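Local coordinates for protein putative NADH Oxidase (Clostridium acetobutylicum, PDB 3E10) that binds flavin mononucleotide and, as a member of the nitroreductase family, probably acts as an FMN-dependent oxidoreductase, at residues M32-A37 against A94-N99; G38-W43 against E81-S86; M88-M93 against K137-I142. All blocks are in the same frame, centred on the assembly; numbering follows the deposited sequence.

Overall arrangement
Following the chain, the loop after helix 21-32 comes first: its residues 32-37 meet residues 94-99 of helix 89-106 in contact 1, closing a loop that holds strands 43-48 and 72-79. Contact 2 is nested inside it, joining residues 38-43 to the 81-86 turn after strand 72-79. Contact 3 opens after contact 2 has closed but before contact 1 does, so it crosses contact 1; it carries helix 89-106 onto strand 136-145 of the antiparallel sheet. All three touch the same FMN and the second subunit. D92 of contact 3 links them, its carboxylate accepting hydrogen bonds from A37 N and from the Q40 side chain.

Contact 1. Residues M32-A37 against A94-N99; sequences MQAPSA and AAAAEN. With FMN (flavin mononucleotide), chain C.
One wall of the FMN pocket, the loop 32-37, rests here on helix 89-106, with A34 and P35 lying against A95, A96 and N99. The methyl of A34 does most of the touching. It points at the helix and settles on the backbone between two small residues, CB of A34 coming within 3.5 Å of the A96 N atom, while the methyls of A95 and A96 also touch it. Alanines at these positions let the loop come close, the CA atoms of A34 and A96 being 5.0 Å apart. Next along, P35 sets its CD against the A95 methyl, 4.1 Å from A95 CB. N99 reaches back along the helix, its CG beside its own backbone N (chi1 -81°), which brings the amide nitrogen to the loop. ND2 of N99 donates to A30 O and to a water 3.1 Å away, which also lies 2.8 Å from Q33 O. Q33 O also accepts a hydrogen bond from R8 of the second subunit. From P35 onward the loop lines the cofactor: S36 N makes a weak 3.3 Å hydrogen bond to FMN O3', and the A37 methyl carbon CB lies 3.8 Å from C7 of the FMN ring system. W43 of strand 43-48 packs against M32, A34 and S36, whereas A94 and A97 of the helix contact W113 of strand 110-115.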
# COMPACT_ATOMS: atom_id res chain seq x y z
N MSE B 32 -10.73 3.06 -2.84
CA MSE B 32 -11.15 4.30 -2.18
C MSE B 32 -11.32 4.18 -0.67
O MSE B 32 -11.54 5.19 -0.01
CB MSE B 32 -12.36 4.92 -2.84
CG MSE B 32 -12.05 5.29 -4.27
SE MSE B 32 -13.36 6.43 -5.13
CE MSE B 32 -13.79 5.31 -6.68
N GLN B 33 -11.21 2.96 -0.13
CA GLN B 33 -11.14 2.74 1.31
C GLN B 33 -9.73 2.81 1.87
O GLN B 33 -9.54 2.64 3.07
CB GLN B 33 -11.76 1.39 1.67
CG GLN B 33 -13.23 1.29 1.44
CD GLN B 33 -14.05 2.32 2.16
OE1 GLN B 33 -14.79 3.09 1.52
NE2 GLN B 33 -13.92 2.38 3.48
N ALA B 34 -8.73 3.09 1.05
CA ALA B 34 -7.36 3.18 1.53
C ALA B 34 -7.16 4.33 2.50
O ALA B 34 -7.84 5.37 2.43
CB ALA B 34 -6.40 3.28 0.36
N PRO B 35 -6.20 4.16 3.41
CA PRO B 35 -5.80 5.28 4.21
C PRO B 35 -5.10 6.31 3.32
O PRO B 35 -4.62 5.98 2.23
CB PRO B 35 -4.83 4.67 5.22
CG PRO B 35 -4.21 3.55 4.46
CD PRO B 35 -5.37 2.96 3.66
N SER B 36 -5.03 7.55 3.79
CA SER B 36 -4.32 8.60 3.05
C SER B 36 -3.87 9.68 4.00
O SER B 36 -4.56 9.97 4.98
CB SER B 36 -5.14 9.16 1.89
OG SER B 36 -6.33 9.82 2.29
N ALA B 37 -2.70 10.23 3.75
CA ALA B 37 -2.15 11.28 4.62
C ALA B 37 -3.13 12.42 4.69
O ALA B 37 -3.63 12.91 3.67
CB ALA B 37 -0.78 11.73 4.11
N ALA B 94 -0.13 4.03 -3.30
CA ALA B 94 0.35 2.68 -3.12
C ALA B 94 -0.60 1.87 -2.23
O ALA B 94 -0.86 0.69 -2.49
CB ALA B 94 1.80 2.72 -2.53
N ALA B 95 -1.14 2.52 -1.19
CA ALA B 95 -2.09 1.83 -0.31
C ALA B 95 -3.37 1.49 -1.09
O ALA B 95 -3.93 0.41 -0.92
CB ALA B 95 -2.39 2.73 0.92
N ALA B 96 -3.84 2.42 -1.92
CA ALA B 96 -4.99 2.17 -2.80
C ALA B 96 -4.72 1.01 -3.77
O ALA B 96 -5.57 0.14 -3.97
CB ALA B 96 -5.38 3.44 -3.55
N ALA B 97 -3.53 1.01 -4.36
CA ALA B 97 -3.16 -0.07 -5.29
C ALA B 97 -3.18 -1.43 -4.61
O ALA B 97 -3.71 -2.40 -5.15
CB ALA B 97 -1.74 0.21 -5.88
N GLU B 98 -2.62 -1.48 -3.40
CA GLU B 98 -2.57 -2.73 -2.66
C GLU B 98 -3.99 -3.17 -2.34
O GLU B 98 -4.28 -4.36 -2.42
CB GLU B 98 -1.70 -2.60 -1.40
CG GLU B 98 -1.58 -3.90 -0.56
CD GLU B 98 -0.92 -5.08 -1.28
OE1 GLU B 98 -0.56 -4.96 -2.47
OE2 GLU B 98 -0.79 -6.17 -0.65
N ASN B 99 -4.87 -2.23 -1.98
CA ASN B 99 -6.25 -2.63 -1.76
C ASN B 99 -6.89 -3.25 -3.02
O ASN B 99 -7.66 -4.21 -2.95
CB ASN B 99 -7.11 -1.47 -1.29
CG ASN B 99 -6.99 -1.21 0.20
OD1 ASN B 99 -6.13 -1.78 0.91
ND2 ASN B 99 -7.86 -0.33 0.70
N1 FMN C . -2.42 9.50 11.10
C2 FMN C . -1.86 10.15 12.18
O2 FMN C . -2.48 10.25 13.23
N3 FMN C . -0.57 10.61 12.13
C4 FMN C . 0.19 10.58 10.97
O4 FMN C . 1.36 10.99 10.99
C4A FMN C . -0.37 9.90 9.87
N5 FMN C . 0.35 9.76 8.71
C5A FMN C . -0.18 9.09 7.64
C6 FMN C . 0.56 8.93 6.47
C7 FMN C . 0.08 8.25 5.38
C7M FMN C . 0.95 8.10 4.14
C8 FMN C . -1.19 7.67 5.45
C8M FMN C . -1.61 6.73 4.36
C9 FMN C . -1.95 7.82 6.62
C9A FMN C . -1.46 8.52 7.72
N10 FMN C . -2.22 8.72 8.87
C10 FMN C . -1.67 9.37 9.95
C1' FMN C . -3.62 8.15 8.97
C2' FMN C . -4.61 9.03 8.20
O2' FMN C . -4.88 10.24 8.89
C3' FMN C . -5.88 8.24 7.93
O3' FMN C . -5.56 7.16 7.05
C4' FMN C . -7.03 9.10 7.32
O4' FMN C . -7.47 10.09 8.21
C5' FMN C . -8.20 8.24 6.88
O5' FMN C . -8.80 7.59 7.99
P FMN C . -8.86 5.99 8.00
O1P FMN C . -7.44 5.47 8.10
O2P FMN C . -9.68 5.65 9.22
O3P FMN C . -9.55 5.53 6.71
O HOH W 1 -8.89 0.01 3.62

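Contact 2. Residues G38-W43 against E81-S86; sequences GNQQPW and EKMKIS. With FMN (flavin mononucleotide), chain C.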
# COMPACT_ATOMS: atom_id res chain seq x y z
N GLY B 38 -3.44 12.87 5.91
CA GLY B 38 -4.41 13.96 6.04
C GLY B 38 -5.84 13.63 5.60
O GLY B 38 -6.64 14.52 5.42
N ASN B 39 -6.15 12.34 5.39
CA ASN B 39 -7.37 11.94 4.73
C ASN B 39 -7.59 12.68 3.40
O ASN B 39 -8.73 12.99 3.02
CB ASN B 39 -8.58 12.16 5.65
CG ASN B 39 -9.84 11.43 5.16
OD1 ASN B 39 -9.78 10.37 4.55
ND2 ASN B 39 -11.00 12.03 5.45
N GLN B 40 -6.49 12.96 2.70
CA GLN B 40 -6.58 13.77 1.49
C GLN B 40 -7.21 13.06 0.30
O GLN B 40 -7.66 13.72 -0.64
CB GLN B 40 -5.21 14.37 1.11
CG GLN B 40 -4.14 13.39 0.66
CD GLN B 40 -2.77 14.01 0.61
OE1 GLN B 40 -2.65 15.26 0.65
NE2 GLN B 40 -1.73 13.17 0.56
N GLN B 41 -7.23 11.72 0.32
CA GLN B 41 -7.92 10.94 -0.73
C GLN B 41 -7.67 11.49 -2.13
O GLN B 41 -8.61 11.98 -2.77
CB GLN B 41 -9.43 10.86 -0.47
CG GLN B 41 -9.81 10.27 0.89
CD GLN B 41 -11.28 10.44 1.23
OE1 GLN B 41 -11.63 10.83 2.36
NE2 GLN B 41 -12.14 10.11 0.31
N PRO B 42 -6.42 11.43 -2.61
CA PRO B 42 -6.04 12.24 -3.79
C PRO B 42 -6.28 11.53 -5.14
O PRO B 42 -5.95 12.07 -6.19
CB PRO B 42 -4.57 12.47 -3.56
CG PRO B 42 -4.11 11.19 -2.92
CD PRO B 42 -5.26 10.74 -2.03
N TRP B 43 -6.96 10.39 -5.09
CA TRP B 43 -6.99 9.47 -6.24
C TRP B 43 -8.06 9.75 -7.29
O TRP B 43 -9.19 10.17 -6.98
CB TRP B 43 -7.20 8.04 -5.75
CG TRP B 43 -8.08 7.92 -4.51
CD1 TRP B 43 -9.42 8.15 -4.42
CD2 TRP B 43 -7.64 7.54 -3.22
NE1 TRP B 43 -9.84 7.94 -3.13
CE2 TRP B 43 -8.77 7.54 -2.38
CE3 TRP B 43 -6.40 7.18 -2.70
CZ2 TRP B 43 -8.67 7.24 -1.00
CZ3 TRP B 43 -6.30 6.85 -1.33
CH2 TRP B 43 -7.44 6.89 -0.51
N GLU B 81 -4.34 19.07 -6.87
CA GLU B 81 -5.26 20.00 -6.28
C GLU B 81 -6.03 19.41 -5.11
O GLU B 81 -6.66 20.16 -4.37
CB GLU B 81 -6.20 20.58 -7.33
CG GLU B 81 -5.44 21.38 -8.40
CD GLU B 81 -6.33 21.95 -9.48
OE1 GLU B 81 -7.55 21.68 -9.46
OE2 GLU B 81 -5.79 22.66 -10.37
N LYS B 82 -5.95 18.09 -4.93
CA LYS B 82 -6.52 17.44 -3.77
C LYS B 82 -5.51 17.23 -2.64
O LYS B 82 -5.88 16.77 -1.56
CB LYS B 82 -7.15 16.11 -4.16
CG LYS B 82 -8.29 16.29 -5.13
CD LYS B 82 -8.93 14.96 -5.47
CE LYS B 82 -10.22 15.16 -6.27
NZ LYS B 82 -9.95 15.50 -7.69
N MSE B 83 -4.25 17.56 -2.87
CA MSE B 83 -3.22 17.25 -1.89
C MSE B 83 -3.11 18.31 -0.81
O MSE B 83 -2.82 19.48 -1.11
CB MSE B 83 -1.87 17.08 -2.54
CG MSE B 83 -1.82 15.96 -3.56
SE MSE B 83 -0.14 15.93 -4.45
CE MSE B 83 -0.59 14.68 -5.83
N LYS B 84 -3.32 17.89 0.41
CA LYS B 84 -3.01 18.66 1.62
C LYS B 84 -1.57 18.39 2.10
O LYS B 84 -0.91 19.26 2.67
CB LYS B 84 -3.98 18.27 2.74
CG LYS B 84 -5.46 18.44 2.42
CD LYS B 84 -6.34 17.66 3.42
CE LYS B 84 -7.83 17.96 3.22
NZ LYS B 84 -8.50 17.15 2.15
N ILE B 85 -1.10 17.17 1.83
CA ILE B 85 0.23 16.70 2.22
C ILE B 85 0.85 16.07 0.97
O ILE B 85 0.84 14.86 0.77
CB ILE B 85 0.14 15.68 3.40
CG1 ILE B 85 -0.59 16.33 4.57
CG2 ILE B 85 1.54 15.22 3.81
CD1 ILE B 85 -1.03 15.35 5.61
N SER B 86 1.39 16.92 0.10
CA SER B 86 1.88 16.44 -1.17
C SER B 86 3.12 15.57 -1.02
O SER B 86 3.43 14.78 -1.90
CB SER B 86 2.26 17.62 -2.06
OG SER B 86 3.31 18.40 -1.52
N1 FMN C . -2.42 9.50 11.10
C2 FMN C . -1.86 10.15 12.18
O2 FMN C . -2.48 10.25 13.23
N3 FMN C . -0.57 10.61 12.13
C4 FMN C . 0.19 10.58 10.97
O4 FMN C . 1.36 10.99 10.99
C4A FMN C . -0.37 9.90 9.87
N5 FMN C . 0.35 9.76 8.71
C5A FMN C . -0.18 9.09 7.64
C6 FMN C . 0.56 8.93 6.47
C7 FMN C . 0.08 8.25 5.38
C7M FMN C . 0.95 8.10 4.14
C8 FMN C . -1.19 7.67 5.45
C8M FMN C . -1.61 6.73 4.36
C9 FMN C . -1.95 7.82 6.62
C9A FMN C . -1.46 8.52 7.72
N10 FMN C . -2.22 8.72 8.87
C10 FMN C . -1.67 9.37 9.95
C1' FMN C . -3.62 8.15 8.97
C2' FMN C . -4.61 9.03 8.20
O2' FMN C . -4.88 10.24 8.89
C3' FMN C . -5.88 8.24 7.93
O3' FMN C . -5.56 7.16 7.05
C4' FMN C . -7.03 9.10 7.32
O4' FMN C . -7.47 10.09 8.21
C5' FMN C . -8.20 8.24 6.88
O5' FMN C . -8.80 7.59 7.99
P FMN C . -8.86 5.99 8.00
O1P FMN C . -7.44 5.47 8.10
O2P FMN C . -9.68 5.65 9.22
O3P FMN C . -9.55 5.53 6.71
O HOH W 2 -10.48 14.86 2.83
O HOH W 3 -8.14 16.58 -0.20
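The side-chain oxygen of Q40 is gripped by two successive backbone N-H groups of the 81-86 turn. I85 N donates to Q40 OE1 over 2.7 Å in a nearly straight bond (171°), tilted moderately out of the plane of the amide carbonyl. K84 N lies equally near OE1, but its N-H points well aside, and this second bond is weak. The other half of the amide completes the clasp: Q40 NE2 donates to I85 O over 3.1 Å, with that oxygen in the plane of the amide although the nitrogen stands above the plane of the I85 carbonyl. The amide reaches the 81-86 backbone with CG between the backbone N and carbonyl carbon, the crowded position (chi1 68°), and the chain runs extended from there. Round this clasp the contacts are mainly of carbon atoms and water. The I85 CD1 methyl covers the G38 backbone, 3.5 Å from G38 N, and K84 leads its chain along the G38 carbonyl. A water donates to N39 O over 2.6 Å and accepts from K84 NZ at 3.1 Å, bridging the outer side. At the far end K82 lays its CB against P42 CA, 4.0 Å away, while its amine leaves for salt bridges with E44 and D79. N39 turns away from the turn to the cofactor, its CB 3.5 Å from FMN O4'. Q40 NE2 has a second acceptor in D92, the carboxylate that also takes A37 N. With OE1 accepting from the turn and NE2 donating both to it and to D92, the rotation of this buried amide is fixed, and the turn is tied to the loop that carries the pocket residues P35 to A37 and N39.

Contact 3. Residues M88-M93 against K137-I142; sequences MWEQDM and KPFCVI. With FMN (flavin mononucleotide), chain C.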
# COMPACT_ATOMS: atom_id res chain seq x y z
N MSE B 88 3.42 13.03 0.64
CA MSE B 88 3.12 11.61 0.85
C MSE B 88 2.14 11.01 -0.16
O MSE B 88 1.68 9.91 0.03
CB MSE B 88 2.64 11.37 2.28
CG MSE B 88 3.77 11.41 3.29
SE MSE B 88 3.13 11.58 5.08
CE MSE B 88 4.81 12.01 5.89
N TRP B 89 1.90 11.70 -1.29
CA TRP B 89 0.87 11.21 -2.19
C TRP B 89 1.16 9.84 -2.77
O TRP B 89 0.22 9.09 -2.99
CB TRP B 89 0.55 12.21 -3.32
CG TRP B 89 1.56 12.33 -4.41
CD1 TRP B 89 2.57 13.21 -4.47
CD2 TRP B 89 1.61 11.58 -5.62
NE1 TRP B 89 3.26 13.05 -5.64
CE2 TRP B 89 2.70 12.04 -6.36
CE3 TRP B 89 0.83 10.57 -6.15
CZ2 TRP B 89 3.02 11.53 -7.62
CZ3 TRP B 89 1.16 10.04 -7.39
CH2 TRP B 89 2.23 10.53 -8.11
N GLU B 90 2.43 9.51 -3.02
CA GLU B 90 2.71 8.21 -3.60
C GLU B 90 2.39 7.08 -2.63
O GLU B 90 2.06 5.98 -3.05
CB GLU B 90 4.14 8.13 -4.10
CG GLU B 90 4.39 9.10 -5.25
CD GLU B 90 5.08 10.38 -4.83
OE1 GLU B 90 4.76 10.91 -3.73
OE2 GLU B 90 5.94 10.85 -5.63
N GLN B 91 2.45 7.38 -1.33
CA GLN B 91 2.14 6.38 -0.32
C GLN B 91 0.65 6.11 -0.27
O GLN B 91 0.23 4.94 -0.21
CB GLN B 91 2.67 6.84 1.05
CG GLN B 91 4.20 6.99 1.04
CD GLN B 91 4.77 7.53 2.34
OE1 GLN B 91 4.23 7.27 3.42
NE2 GLN B 91 5.85 8.33 2.24
N ASP B 92 -0.14 7.17 -0.30
CA ASP B 92 -1.58 7.04 -0.39
C ASP B 92 -1.97 6.14 -1.58
O ASP B 92 -2.82 5.28 -1.47
CB ASP B 92 -2.24 8.39 -0.66
CG ASP B 92 -1.99 9.44 0.40
OD1 ASP B 92 -1.47 9.11 1.50
OD2 ASP B 92 -2.40 10.61 0.11
N MSE B 93 -1.35 6.42 -2.73
CA MSE B 93 -1.70 5.72 -3.98
C MSE B 93 -1.25 4.28 -3.96
O MSE B 93 -1.97 3.41 -4.46
CB MSE B 93 -1.12 6.43 -5.22
CG MSE B 93 -1.61 7.88 -5.45
SE MSE B 93 -3.52 8.05 -5.56
CE MSE B 93 -3.79 6.89 -7.10
N LYS B 137 -1.48 13.49 -12.01
CA LYS B 137 -0.21 12.79 -12.04
C LYS B 137 -0.40 11.29 -12.14
O LYS B 137 -1.05 10.69 -11.26
CB LYS B 137 0.53 13.06 -10.73
CG LYS B 137 0.76 14.58 -10.55
CD LYS B 137 1.62 14.89 -9.32
CE LYS B 137 3.07 14.42 -9.45
NZ LYS B 137 3.85 15.22 -10.46
N PRO B 138 0.15 10.69 -13.19
CA PRO B 138 0.09 9.23 -13.27
C PRO B 138 0.83 8.54 -12.14
O PRO B 138 1.91 8.97 -11.76
CB PRO B 138 0.77 8.92 -14.59
CG PRO B 138 0.74 10.19 -15.38
CD PRO B 138 0.77 11.28 -14.40
N PHE B 139 0.22 7.50 -11.60
CA PHE B 139 0.84 6.72 -10.53
C PHE B 139 1.25 5.31 -10.98
O PHE B 139 2.42 4.93 -10.91
CB PHE B 139 -0.05 6.64 -9.29
CG PHE B 139 0.57 5.80 -8.20
CD1 PHE B 139 1.67 6.25 -7.51
CD2 PHE B 139 0.12 4.51 -7.94
CE1 PHE B 139 2.26 5.48 -6.53
CE2 PHE B 139 0.74 3.72 -6.96
CZ PHE B 139 1.79 4.19 -6.26
N CYS B 140 0.28 4.53 -11.46
CA CYS B 140 0.55 3.18 -11.93
C CYS B 140 -0.61 2.73 -12.79
O CYS B 140 -1.64 3.42 -12.88
CB CYS B 140 0.77 2.20 -10.76
SG CYS B 140 -0.73 1.64 -9.91
N VAL B 141 -0.44 1.58 -13.42
CA VAL B 141 -1.55 0.89 -14.08
C VAL B 141 -1.67 -0.48 -13.44
O VAL B 141 -0.66 -1.11 -13.15
CB VAL B 141 -1.32 0.75 -15.59
CG1 VAL B 141 -2.48 -0.02 -16.25
CG2 VAL B 141 -1.08 2.10 -16.27
N ILE B 142 -2.91 -0.94 -13.21
CA ILE B 142 -3.16 -2.31 -12.75
C ILE B 142 -3.90 -3.06 -13.87
O ILE B 142 -4.97 -2.62 -14.31
CB ILE B 142 -3.93 -2.33 -11.43
CG1 ILE B 142 -3.10 -1.64 -10.31
CG2 ILE B 142 -4.25 -3.78 -11.01
CD1 ILE B 142 -3.80 -1.43 -9.05
N1 FMN C . -2.42 9.50 11.10
C2 FMN C . -1.86 10.15 12.18
O2 FMN C . -2.48 10.25 13.23
N3 FMN C . -0.57 10.61 12.13
C4 FMN C . 0.19 10.58 10.97
O4 FMN C . 1.36 10.99 10.99
C4A FMN C . -0.37 9.90 9.87
N5 FMN C . 0.35 9.76 8.71
C5A FMN C . -0.18 9.09 7.64
C6 FMN C . 0.56 8.93 6.47
C7 FMN C . 0.08 8.25 5.38
C7M FMN C . 0.95 8.10 4.14
C8 FMN C . -1.19 7.67 5.45
C8M FMN C . -1.61 6.73 4.36
C9 FMN C . -1.95 7.82 6.62
C9A FMN C . -1.46 8.52 7.72
N10 FMN C . -2.22 8.72 8.87
C10 FMN C . -1.67 9.37 9.95
C1' FMN C . -3.62 8.15 8.97
C2' FMN C . -4.61 9.03 8.20
O2' FMN C . -4.88 10.24 8.89
C3' FMN C . -5.88 8.24 7.93
O3' FMN C . -5.56 7.16 7.05
C4' FMN C . -7.03 9.10 7.32
O4' FMN C . -7.47 10.09 8.21
C5' FMN C . -8.20 8.24 6.88
O5' FMN C . -8.80 7.59 7.99
P FMN C . -8.86 5.99 8.00
O1P FMN C . -7.44 5.47 8.10
O2P FMN C . -9.68 5.65 9.22
O3P FMN C . -9.55 5.53 6.71
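M93 lays its CB methylene over the middle of the F139 ring, 3.4 Å from the centroid and 7° off the normal, a CH-pi contact in which the two side chains slide past each other in opposite directions. With CG anti to the backbone N (chi1 178°) the phenyl is carried from the strand to the helix, and chi2 turns its face to M93. One turn earlier W89 slides past the phenyl in the opposite sense, with CZ3 of W89 3.8 Å from F139 CD1 in an oblique approach. The indole edge also meets M93 CG in its plane, and P138 O lies at the edge beside CH2. K137 crosses the indole at about a right angle; its CD stands over one face near the rim, and its CE comes to 3.4 Å from W89 CZ2. E90 CD covers the opposite face, also near the rim, its carboxylate hydrogen-bonded to Q117. This is helix-on-sheet packing, the short segments 89-93 and 137-142 running 24° apart with axes 9.6 Å from each other. The strand is disturbed at F139 and C140, which both face L76 in a classic beta bulge. E90 O lies 3.5 Å from F139 CE1. Turned from the strand, Q91 reaches FMN, its OE1 3.5 Å from C7M, and M88 and D92 line the same pocket; Q91 NE2 is hydrogen-bonded to Q117 O and E90 OE1 of the second subunit.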